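Local coordinates for protein Rho guanine nucleotide exchange factor 12 (Homo sapiens, PDB 1TXD) that acts as a guanine nucleotide exchange factor for the small GTPase RhoA, here represented by its tandem DH and PH domains, at residues 98-103 with 188-193; 180-185 with 199-204. The protein carries 1 engineered substitution. All blocks are in the same frame, centred on the assembly; numbering follows the deposited sequence.

Contact 1 of 2, residues 98-103 with 188-193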
# COMPACT_ATOMS: atom_id res chain seq x y z
N ILE A 98 -1.96 30.78 -19.48
CA ILE A 98 -1.96 29.48 -20.10
C ILE A 98 -3.27 29.39 -20.85
O ILE A 98 -4.30 29.79 -20.32
CB ILE A 98 -1.86 28.39 -19.03
CG1 ILE A 98 -0.44 28.35 -18.46
CG2 ILE A 98 -2.24 27.04 -19.57
CD1 ILE A 98 -0.37 28.85 -17.04
N ASP A 99 -3.22 28.85 -22.06
CA ASP A 99 -4.44 28.67 -22.83
C ASP A 99 -4.97 27.27 -22.60
O ASP A 99 -5.22 26.91 -21.44
CB ASP A 99 -4.22 29.02 -24.31
CG ASP A 99 -3.96 30.52 -24.53
OD1 ASP A 99 -4.71 31.36 -23.95
OD2 ASP A 99 -3.02 30.93 -25.25
N GLN A 100 -5.06 26.46 -23.65
CA GLN A 100 -5.70 25.15 -23.62
C GLN A 100 -4.74 24.19 -22.96
O GLN A 100 -3.55 24.30 -23.18
CB GLN A 100 -5.97 24.63 -25.04
CG GLN A 100 -6.56 25.64 -26.01
CD GLN A 100 -7.88 26.20 -25.50
OE1 GLN A 100 -8.76 25.44 -25.11
NE2 GLN A 100 -8.01 27.52 -25.46
N ILE A 101 -5.26 23.26 -22.17
CA ILE A 101 -4.44 22.29 -21.43
C ILE A 101 -4.96 20.84 -21.41
O ILE A 101 -4.23 19.94 -21.06
CB ILE A 101 -4.20 22.79 -19.99
CG1 ILE A 101 -2.82 22.38 -19.52
CG2 ILE A 101 -5.29 22.26 -19.02
CD1 ILE A 101 -2.69 22.37 -18.06
N GLY A 102 -6.21 20.63 -21.81
CA GLY A 102 -6.80 19.31 -21.79
C GLY A 102 -5.90 18.29 -22.45
O GLY A 102 -5.69 17.20 -21.92
N GLU A 103 -5.33 18.65 -23.60
CA GLU A 103 -4.59 17.71 -24.40
C GLU A 103 -3.29 17.32 -23.69
O GLU A 103 -2.87 16.18 -23.76
CB GLU A 103 -4.30 18.30 -25.80
CG GLU A 103 -4.04 17.25 -26.87
CD GLU A 103 -5.23 16.33 -27.12
OE1 GLU A 103 -6.32 16.85 -27.49
OE2 GLU A 103 -5.09 15.10 -26.96
N THR A 188 -13.52 25.52 -16.53
CA THR A 188 -13.27 25.42 -17.95
C THR A 188 -14.64 25.55 -18.60
O THR A 188 -15.55 24.75 -18.36
CB THR A 188 -12.60 24.08 -18.30
OG1 THR A 188 -11.24 24.06 -17.81
CG2 THR A 188 -12.47 23.94 -19.81
N GLU A 189 -14.80 26.59 -19.41
CA GLU A 189 -16.11 26.94 -19.93
C GLU A 189 -16.47 26.11 -21.15
O GLU A 189 -17.55 25.53 -21.22
CB GLU A 189 -16.17 28.43 -20.27
CG GLU A 189 -15.81 29.32 -19.11
CD GLU A 189 -16.94 30.24 -18.75
OE1 GLU A 189 -17.25 31.16 -19.55
OE2 GLU A 189 -17.53 30.04 -17.66
N TRP A 190 -15.53 26.01 -22.07
CA TRP A 190 -15.84 25.59 -23.42
C TRP A 190 -15.71 24.07 -23.57
O TRP A 190 -14.69 23.48 -23.21
CB TRP A 190 -15.03 26.38 -24.46
CG TRP A 190 -13.57 26.36 -24.28
CD1 TRP A 190 -12.68 25.73 -25.08
CD2 TRP A 190 -12.80 27.01 -23.24
NE1 TRP A 190 -11.40 25.92 -24.61
CE2 TRP A 190 -11.44 26.70 -23.48
CE3 TRP A 190 -13.12 27.80 -22.13
CZ2 TRP A 190 -10.40 27.16 -22.64
CZ3 TRP A 190 -12.09 28.26 -21.30
CH2 TRP A 190 -10.75 27.94 -21.56
N PRO A 191 -16.76 23.44 -24.11
CA PRO A 191 -17.05 22.02 -23.84
C PRO A 191 -15.99 21.02 -24.29
O PRO A 191 -15.83 20.01 -23.62
CB PRO A 191 -18.35 21.78 -24.62
CG PRO A 191 -18.90 23.11 -24.87
CD PRO A 191 -17.73 24.02 -25.06
N THR A 192 -15.31 21.28 -25.41
CA THR A 192 -14.35 20.34 -25.98
C THR A 192 -13.11 20.27 -25.09
O THR A 192 -12.51 19.20 -24.89
CB THR A 192 -14.01 20.75 -27.45
OG1 THR A 192 -15.20 20.69 -28.25
CG2 THR A 192 -13.10 19.75 -28.13
N GLU A 193 -12.75 21.43 -24.53
CA GLU A 193 -11.62 21.53 -23.62
C GLU A 193 -11.95 20.90 -22.28
O GLU A 193 -11.14 20.13 -21.74
CB GLU A 193 -11.18 22.98 -23.44
CG GLU A 193 -10.25 23.24 -22.27
CD GLU A 193 -8.83 22.79 -22.52
OE1 GLU A 193 -7.98 23.10 -21.66
OE2 GLU A 193 -8.56 22.13 -23.56
O HOH W 1 -6.48 21.01 -25.10

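Contact 2 of 2, residues 180-185 with 199-204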
# COMPACT_ATOMS: atom_id res chain seq x y z
N LEU A 180 -7.27 18.07 -8.20
CA LEU A 180 -6.65 19.14 -8.98
C LEU A 180 -7.22 19.26 -10.39
O LEU A 180 -7.51 20.37 -10.84
CB LEU A 180 -5.16 18.92 -9.06
CG LEU A 180 -4.41 19.06 -7.73
CD1 LEU A 180 -3.06 18.36 -7.78
CD2 LEU A 180 -4.23 20.53 -7.34
N LEU A 181 -7.43 18.13 -11.06
CA LEU A 181 -7.96 18.11 -12.41
C LEU A 181 -9.47 18.41 -12.42
O LEU A 181 -9.94 19.11 -13.29
CB LEU A 181 -7.63 16.79 -13.16
CG LEU A 181 -6.25 16.82 -13.87
CD1 LEU A 181 -5.17 16.85 -12.87
CD2 LEU A 181 -5.99 15.63 -14.77
N ASP A 182 -10.22 17.91 -11.45
CA ASP A 182 -11.62 18.26 -11.32
C ASP A 182 -11.81 19.78 -11.20
O ASP A 182 -12.78 20.34 -11.70
CB ASP A 182 -12.23 17.65 -10.07
CG ASP A 182 -12.58 16.20 -10.21
OD1 ASP A 182 -12.54 15.63 -11.31
OD2 ASP A 182 -12.93 15.55 -9.20
N ASN A 183 -10.87 20.45 -10.53
CA ASN A 183 -11.00 21.89 -10.29
C ASN A 183 -10.67 22.67 -11.54
O ASN A 183 -11.29 23.70 -11.82
CB ASN A 183 -10.10 22.34 -9.14
CG ASN A 183 -10.84 22.38 -7.83
OD1 ASN A 183 -12.08 22.35 -7.79
ND2 ASN A 183 -10.09 22.45 -6.75
N ILE A 184 -9.71 22.18 -12.30
CA ILE A 184 -9.44 22.78 -13.59
C ILE A 184 -10.71 22.63 -14.44
O ILE A 184 -11.17 23.60 -15.01
CB ILE A 184 -8.20 22.15 -14.26
CG1 ILE A 184 -6.95 22.41 -13.40
CG2 ILE A 184 -8.00 22.76 -15.63
CD1 ILE A 184 -5.74 21.57 -13.77
N ALA A 185 -11.33 21.45 -14.44
CA ALA A 185 -12.53 21.22 -15.24
C ALA A 185 -13.66 22.18 -14.84
O ALA A 185 -14.38 22.70 -15.68
CB ALA A 185 -13.01 19.80 -15.07
N LYS A 199 -11.84 13.88 -18.68
CA LYS A 199 -11.41 12.54 -19.08
C LYS A 199 -10.08 12.18 -18.37
O LYS A 199 -9.96 11.11 -17.78
CB LYS A 199 -11.29 12.44 -20.61
CG LYS A 199 -10.66 11.13 -21.18
CD LYS A 199 -11.15 10.85 -22.61
CE LYS A 199 -10.07 10.26 -23.55
NZ LYS A 199 -9.34 9.11 -22.96
N ALA A 200 -9.11 13.10 -18.42
CA ALA A 200 -7.85 12.99 -17.71
C ALA A 200 -8.05 12.84 -16.21
O ALA A 200 -7.39 12.04 -15.58
CB ALA A 200 -6.97 14.22 -18.01
N ALA A 201 -9.02 13.56 -15.65
CA ALA A 201 -9.35 13.42 -14.24
C ALA A 201 -9.79 11.99 -13.92
O ALA A 201 -9.34 11.44 -12.92
CB ALA A 201 -10.45 14.42 -13.82
N ASP A 202 -10.66 11.40 -14.76
CA ASP A 202 -11.10 10.02 -14.57
C ASP A 202 -9.96 9.01 -14.71
O ASP A 202 -9.90 8.07 -13.94
CB ASP A 202 -12.21 9.62 -15.54
CG ASP A 202 -13.52 10.27 -15.21
OD1 ASP A 202 -13.65 10.88 -14.12
OD2 ASP A 202 -14.47 10.23 -16.01
N HIS A 203 -9.09 9.20 -15.70
CA HIS A 203 -7.84 8.42 -15.77
C HIS A 203 -7.05 8.55 -14.47
O HIS A 203 -6.59 7.55 -13.94
CB HIS A 203 -6.98 8.83 -16.97
CG HIS A 203 -7.47 8.29 -18.28
ND1 HIS A 203 -7.40 6.95 -18.62
CD2 HIS A 203 -7.99 8.92 -19.37
CE1 HIS A 203 -7.89 6.78 -19.84
NE2 HIS A 203 -8.25 7.96 -20.32
N CYS A 204 -6.93 9.76 -13.91
CA CYS A 204 -6.14 9.89 -12.67
C CYS A 204 -6.79 9.03 -11.59
O CYS A 204 -6.12 8.37 -10.81
CB CYS A 204 -6.00 11.34 -12.22
SG CYS A 204 -4.83 12.27 -13.18

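Contact 1 of 2, residues 98-103 with 188-193
At one end of the DH helical bundle the starts of helices 102-109 and 191-230 meet, and a carboxylate on the second, Glu-193, receives the N-H groups of the N-cap residue Ile-101 and of Gly-102, the first residue of the other helix. Glu-193 OE1 accepts from Ile-101 N at 2.8 Å, almost straight at 171°, and from Gly-102 N at 3.0 Å, both on its syn side though tilted from the carboxylate plane. Glu-193 OE2 takes a weak bond from Gly-102 N and a water's proton; that water accepts from Glu-103 N at 3.0 Å. With CG anti to the backbone N (chi1 165°) and a bend at chi2, Glu-193 passes across one face of the Trp-190 indole near its rim, CG 3.4 Å from the plane. Gln-100 OE1 receives Trp-190 NE1 at 2.7 Å, in the ring plane and on a carbonyl lone pair, the amide turned 62° from the indole. A glutamine in place of Glu-193 would carry no charge and offer one carbonyl oxygen, so the hold on both N-H groups would probably weaken. The helix dipole is likely to stabilise the carboxylate's charge, and Arg-25, in a long, weak ion pair with Glu-193 OE1, may add to that.

Contact 2 of 2, residues 180-185 with 199-204
Helices 169-186 and 191-230 run antiparallel where residues 180-185 face residues 199-204, their local axes 8.7 Å apart at closest approach and their directions 167° apart. The small residues Ala-200 and Ala-201 on one side are consistent with this spacing, and the CA atoms of Leu-181 and Ala-201 come within 5.2 Å of each other. Here the methyl of Ala-201 points toward the partner helix and meets Leu-181 CB at 3.7 Å, a contact between the stems of two side chains. The isobutyl group of Leu-181 then reaches beside Ala-201, where CD2 lies 3.7 Å from Ala-200 CB and 3.9 Å from Cys-204 SG, one turn further on. In Cys-204 the sulfur stands beside its own backbone N and anti to the carbonyl carbon (chi1 -75°), which turns it toward that methyl. Phe-109 of helix 102-109 touches both Leu-181 and Cys-204, and Leu-105 and Leu-106 pack on Ala-200, carrying the apolar layer on to a third helix. At the border of the patch Asp-182 OD1 approaches Ala-201 CB to 3.5 Å, a van der Waals contact made by a carboxylate whose charge is answered beyond these segments: Asp-182 OD2 forms a salt bridge with Arg-205. The same arginine pairs with Asp-202, and is likely to ease the repulsion between the two acids. Close antiparallel packing on alanines, with an apolar seam and acids at its border, belongs to the helical-bundle core of this DH domain.

How the contacts relate
Both contacts draw on helix 191-230, with centres 12 Å apart. Contact 1 lies at the beginning of that helix and ties it to the start of helix 102-109, whereas contact 2 packs a part further along it, residues 199-204, against helix 169-186, the helix that leads into it through residues 187-190. Helix 102-109 also joins them: the N-H groups at its N-terminus are held in contact 1, and its Leu-105, Leu-106 and Phe-109 cover the apolar seam of contact 2. Here a polar contact at the helix start sits beside apolar packing farther along. Both lie in the DH domain, the catalytic exchange module of this family, in a crystal structure of the DH/PH pair.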